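Local atomic coordinates of putative fimbrium tip subunit Fim1C (Bacteroides ovatus, PDB entry 4EPS), a protein that probably forms part of the tip of fimbriae, the filamentous cell-surface appendages that mediate adhesion and biofilm formation. Residues Ala128-Thr140 and Leu151-Val163. Numbering follows the deposited sequence. Where two conformers were deposited one is given.
Sequences AYAKQDLMTSNAT and LSFQLTHRMSLVV
His157 is held at its edge by Asp133 and covered on one face by Met135, modelled as selenomethionine. His157 ND1 donates to Asp133 OD1 at 2.7 Å, from the syn side but tilted out of the carboxylate plane; the acceptor lies in the ring plane. With NE2 bonded to Asp19, both ring nitrogens are engaged and the rotation of the ring is fixed. Met135 runs alongside, its CG 3.7 Å from the His157 ring centroid in a CH-pi contact and its SE also over that face, a place suited to methionine's flexible, polarisable thioether. A water donates to Asp133 OD1 and Leu134 O and accepts from Met159 N, linking loop residues just beyond the paired strands.

On the other face of the strand pair, Thr136 meets Arg158 at about a right angle. Chi1 of 61° sets Thr136 OG1 between backbone N and carbonyl carbon, where Arg158 NH1 reaches it in the guanidinium plane at 2.9 Å; the charge itself is met by salt bridges from NH2 to Asp108 and NE to Glu249. The backbones of Thr136 and Thr156 exchange two hydrogen bonds. The hydroxyls of Ser137 and Thr140 lie obliquely against Phe153. This is an antiparallel beta hairpin, strands 135-145 and 148-174, within the fimbrillin-like region of a transthyretin-clan protein.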
loop_
_atom_site.group_PDB
_atom_site.type_symbol
_atom_site.label_atom_id
_atom_site.label_comp_id
_atom_site.label_asym_id
_atom_site.label_seq_id
_atom_site.Cartn_x
_atom_site.Cartn_y
_atom_site.Cartn_z
ATOM N N ALA A 128 -29.583 15.198 -29.134
ATOM C CA ALA A 128 -30.314 16.279 -28.451
ATOM C C ALA A 128 -29.376 17.479 -28.185
ATOM O O ALA A 128 -29.802 18.623 -28.254
ATOM C CB ALA A 128 -30.900 15.769 -27.149
ATOM N N TYR A 129 -28.097 17.202 -27.919
ATOM C CA TYR A 129 -27.105 18.248 -27.676
ATOM C C TYR A 129 -26.717 18.937 -29.003
ATOM O O TYR A 129 -26.764 20.176 -29.099
ATOM C CB TYR A 129 -25.879 17.613 -27.016
ATOM C CG TYR A 129 -24.760 18.583 -26.692
ATOM C CD1 TYR A 129 -23.835 18.959 -27.663
ATOM C CD2 TYR A 129 -24.613 19.105 -25.408
ATOM C CE1 TYR A 129 -22.796 19.840 -27.369
ATOM C CE2 TYR A 129 -23.560 19.963 -25.095
ATOM C CZ TYR A 129 -22.664 20.339 -26.082
ATOM O OH TYR A 129 -21.594 21.143 -25.782
ATOM N N ALA A 130 -26.309 18.127 -30.014
ATOM C CA ALA A 130 -25.828 18.610 -31.317
ATOM C C ALA A 130 -26.821 19.500 -32.022
ATOM O O ALA A 130 -26.400 20.523 -32.573
ATOM C CB ALA A 130 -25.448 17.428 -32.219
ATOM N N LYS A 131 -28.139 19.144 -31.999
ATOM C CA LYS A 131 -29.156 19.950 -32.693
ATOM C C LYS A 131 -29.304 21.352 -32.070
ATOM O O LYS A 131 -29.858 22.226 -32.716
ATOM C CB LYS A 131 -30.528 19.241 -32.727
ATOM C CG LYS A 131 -31.223 19.159 -31.361
ATOM C CD LYS A 131 -32.534 18.398 -31.406
ATOM C CE LYS A 131 -33.157 18.332 -30.031
ATOM N NZ LYS A 131 -34.304 17.382 -29.985
ATOM N N GLN A 132 -28.810 21.564 -30.834
ATOM C CA GLN A 132 -28.918 22.858 -30.153
ATOM C C GLN A 132 -27.611 23.664 -30.111
ATOM O O GLN A 132 -27.611 24.812 -29.639
ATOM C CB GLN A 132 -29.396 22.580 -28.711
ATOM C CG GLN A 132 -30.740 21.821 -28.687
ATOM C CD GLN A 132 -31.436 21.968 -27.377
ATOM O OE1 GLN A 132 -31.959 23.028 -27.058
ATOM N NE2 GLN A 132 -31.529 20.894 -26.632
ATOM N N ASP A 133 -26.512 23.060 -30.592
ATOM C CA ASP A 133 -25.177 23.652 -30.544
ATOM C C ASP A 133 -24.951 24.560 -31.749
ATOM O O ASP A 133 -24.257 24.203 -32.704
ATOM C CB ASP A 133 -24.105 22.552 -30.441
ATOM C CG ASP A 133 -22.733 23.083 -30.039
ATOM O OD1 ASP A 133 -22.628 24.302 -29.721
ATOM O OD2 ASP A 133 -21.774 22.276 -29.999
ATOM N N LEU A 134 -25.527 25.762 -31.686
ATOM C CA LEU A 134 -25.441 26.715 -32.789
ATOM C C LEU A 134 -24.006 27.246 -32.977
ATOM O O LEU A 134 -23.370 27.723 -32.031
ATOM C CB LEU A 134 -26.428 27.882 -32.552
ATOM C CG LEU A 134 -26.381 29.026 -33.582
ATOM C CD1 LEU A 134 -26.853 28.562 -34.971
ATOM C CD2 LEU A 134 -27.267 30.204 -33.132
HETATM N N MSE A 135 -23.520 27.158 -34.228
HETATM C CA MSE A 135 -22.184 27.619 -34.632
HETATM C C MSE A 135 -22.277 28.414 -35.898
HETATM O O MSE A 135 -22.996 28.012 -36.817
HETATM C CB MSE A 135 -21.237 26.436 -34.874
HETATM C CG MSE A 135 -20.923 25.630 -33.654
HETATM SE SE MSE A 135 -19.773 24.192 -34.275
HETATM C CE MSE A 135 -20.763 22.750 -33.527
ATOM N N THR A 136 -21.558 29.537 -35.979
ATOM C CA THR A 136 -21.619 30.367 -37.186
ATOM C C THR A 136 -20.246 30.854 -37.614
ATOM O O THR A 136 -19.333 30.940 -36.797
ATOM C CB THR A 136 -22.513 31.608 -36.919
ATOM O OG1 THR A 136 -21.926 32.372 -35.853
ATOM C CG2 THR A 136 -23.981 31.241 -36.590
ATOM N N SER A 137 -20.138 31.257 -38.874
ATOM C CA SER A 137 -18.931 31.876 -39.423
ATOM C C SER A 137 -19.152 33.366 -39.638
ATOM O O SER A 137 -20.294 33.834 -39.716
ATOM C CB SER A 137 -18.552 31.225 -40.760
ATOM O OG SER A 137 -19.256 31.831 -41.837
ATOM N N ASN A 138 -18.062 34.096 -39.838
ATOM C CA ASN A 138 -18.133 35.483 -40.287
ATOM C C ASN A 138 -17.917 35.436 -41.808
ATOM O O ASN A 138 -17.894 34.332 -42.358
ATOM C CB ASN A 138 -17.134 36.364 -39.539
ATOM C CG ASN A 138 -17.624 36.690 -38.151
ATOM O OD1 ASN A 138 -18.801 36.992 -37.918
ATOM N ND2 ASN A 138 -16.751 36.593 -37.193
ATOM N N ALA A 139 -17.846 36.590 -42.485
ATOM C CA ALA A 139 -17.654 36.708 -43.935
ATOM C C ALA A 139 -16.341 36.019 -44.346
ATOM O O ALA A 139 -15.278 36.341 -43.812
ATOM C CB ALA A 139 -17.639 38.181 -44.342
ATOM N N THR A 140 -16.443 35.069 -45.254
ATOM C CA THR A 140 -15.311 34.238 -45.691
ATOM C C THR A 140 -15.089 34.397 -47.190
ATOM O O THR A 140 -16.043 34.397 -47.953
ATOM C CB THR A 140 -15.598 32.761 -45.316
ATOM O OG1 THR A 140 -15.957 32.702 -43.929
ATOM C CG2 THR A 140 -14.415 31.826 -45.584
ATOM N N LEU A 151 -13.498 26.866 -50.034
ATOM C CA LEU A 151 -14.101 27.678 -48.986
ATOM C C LEU A 151 -13.772 27.017 -47.694
ATOM O O LEU A 151 -14.150 25.849 -47.502
ATOM C CB LEU A 151 -15.615 27.795 -49.145
ATOM C CG LEU A 151 -16.130 28.833 -50.085
ATOM C CD1 LEU A 151 -17.634 28.670 -50.238
ATOM C CD2 LEU A 151 -15.753 30.265 -49.595
ATOM N N SER A 152 -13.003 27.693 -46.835
ATOM C CA SER A 152 -12.601 27.091 -45.568
ATOM C C SER A 152 -13.132 27.971 -44.442
ATOM O O SER A 152 -12.675 29.106 -44.254
ATOM C CB SER A 152 -11.085 26.901 -45.522
ATOM O OG SER A 152 -10.678 26.292 -44.315
ATOM N N PHE A 153 -14.182 27.484 -43.780
ATOM C CA PHE A 153 -14.867 28.237 -42.738
ATOM C C PHE A 153 -14.321 27.967 -41.361
ATOM O O PHE A 153 -13.999 26.821 -41.014
ATOM C CB PHE A 153 -16.364 27.892 -42.730
ATOM C CG PHE A 153 -17.106 28.313 -43.972
ATOM C CD1 PHE A 153 -17.506 29.634 -44.147
ATOM C CD2 PHE A 153 -17.360 27.400 -44.994
ATOM C CE1 PHE A 153 -18.180 30.028 -45.304
ATOM C CE2 PHE A 153 -18.036 27.805 -46.157
ATOM C CZ PHE A 153 -18.419 29.118 -46.302
ATOM N N GLN A 154 -14.284 29.023 -40.552
ATOM C CA GLN A 154 -13.983 28.948 -39.117
ATOM C C GLN A 154 -15.329 29.177 -38.408
ATOM O O GLN A 154 -15.908 30.252 -38.582
ATOM C CB GLN A 154 -12.948 30.029 -38.696
ATOM C CG GLN A 154 -11.568 29.890 -39.337
ATOM C CD GLN A 154 -10.813 28.703 -38.821
ATOM O OE1 GLN A 154 -10.965 28.290 -37.676
ATOM N NE2 GLN A 154 -10.077 28.059 -39.686
ATOM N N LEU A 155 -15.833 28.195 -37.658
ATOM C CA LEU A 155 -17.116 28.330 -36.933
ATOM C C LEU A 155 -16.889 28.611 -35.475
ATOM O O LEU A 155 -15.987 28.010 -34.878
ATOM C CB LEU A 155 -17.986 27.063 -37.048
ATOM C CG LEU A 155 -18.364 26.545 -38.442
ATOM C CD1 LEU A 155 -19.332 25.380 -38.307
ATOM C CD2 LEU A 155 -19.003 27.652 -39.319
ATOM N N THR A 156 -17.706 29.506 -34.890
ATOM C CA THR A 156 -17.624 29.806 -33.461
ATOM C C THR A 156 -18.993 29.441 -32.837
ATOM O O THR A 156 -20.025 29.649 -33.471
ATOM C CB THR A 156 -17.193 31.275 -33.264
ATOM O OG1 THR A 156 -16.005 31.508 -34.025
ATOM C CG2 THR A 156 -16.912 31.626 -31.819
ATOM N N HIS A 157 -18.984 28.906 -31.619
ATOM C CA HIS A 157 -20.195 28.518 -30.883
ATOM C C HIS A 157 -20.874 29.776 -30.362
ATOM O O HIS A 157 -20.203 30.655 -29.777
ATOM C CB HIS A 157 -19.841 27.556 -29.736
ATOM C CG HIS A 157 -19.313 26.234 -30.202
ATOM N ND1 HIS A 157 -20.111 25.108 -30.213
ATOM C CD2 HIS A 157 -18.085 25.906 -30.673
ATOM C CE1 HIS A 157 -19.336 24.116 -30.634
ATOM N NE2 HIS A 157 -18.110 24.552 -30.937
ATOM N N ARG A 158 -22.197 29.879 -30.581
ATOM C CA ARG A 158 -22.951 31.061 -30.168
ATOM C C ARG A 158 -23.506 30.937 -28.743
ATOM O O ARG A 158 -23.834 31.948 -28.131
ATOM C CB ARG A 158 -24.078 31.339 -31.170
ATOM C CG ARG A 158 -23.558 31.661 -32.582
ATOM C CD ARG A 158 -22.584 32.829 -32.609
ATOM N NE ARG A 158 -23.275 34.097 -32.400
ATOM C CZ ARG A 158 -23.598 34.946 -33.370
ATOM N NH1 ARG A 158 -23.269 34.683 -34.627
ATOM N NH2 ARG A 158 -24.247 36.067 -33.090
HETATM N N MSE A 159 -23.616 29.713 -28.216
HETATM C CA MSE A 159 -24.128 29.525 -26.862
HETATM C C MSE A 159 -22.965 29.521 -25.874
HETATM O O MSE A 159 -21.797 29.565 -26.279
HETATM C CB MSE A 159 -24.920 28.180 -26.764
HETATM C CG MSE A 159 -26.163 28.136 -27.676
HETATM SE SE MSE A 159 -27.441 29.575 -27.252
HETATM C CE MSE A 159 -27.190 30.730 -28.848
ATOM N N SER A 160 -23.286 29.437 -24.579
ATOM C CA SER A 160 -22.276 29.307 -23.535
ATOM C C SER A 160 -22.358 27.881 -23.030
ATOM O O SER A 160 -23.313 27.178 -23.366
ATOM C CB SER A 160 -22.507 30.336 -22.428
ATOM O OG SER A 160 -21.352 30.374 -21.602
ATOM N N LEU A 161 -21.374 27.434 -22.253
ATOM C CA LEU A 161 -21.369 26.042 -21.807
ATOM C C LEU A 161 -21.076 25.893 -20.324
ATOM O O LEU A 161 -20.085 26.428 -19.822
ATOM C CB LEU A 161 -20.322 25.261 -22.626
ATOM C CG LEU A 161 -20.212 23.745 -22.342
ATOM C CD1 LEU A 161 -21.510 23.005 -22.797
ATOM C CD2 LEU A 161 -19.001 23.176 -23.013
ATOM N N VAL A 162 -21.927 25.124 -19.635
ATOM C CA VAL A 162 -21.713 24.754 -18.240
ATOM C C VAL A 162 -21.024 23.379 -18.267
ATOM O O VAL A 162 -21.515 22.461 -18.931
ATOM C CB VAL A 162 -23.039 24.727 -17.408
ATOM C CG1 VAL A 162 -22.889 23.928 -16.091
ATOM C CG2 VAL A 162 -23.529 26.137 -17.106
ATOM N N VAL A 163 -19.935 23.221 -17.517
ATOM C CA VAL A 163 -19.264 21.916 -17.376
ATOM C C VAL A 163 -19.261 21.592 -15.876
ATOM O O VAL A 163 -18.846 22.451 -15.092
ATOM C CB VAL A 163 -17.833 21.874 -17.985
ATOM C CG1 VAL A 163 -17.196 20.487 -17.770
ATOM C CG2 VAL A 163 -17.872 22.219 -19.489
HETATM O O HOH W 1 -23.328 26.983 -29.450
HETATM O O HOH W 2 -16.949 32.932 -36.438
HETATM O O HOH W 3 -14.584 31.611 -41.886
#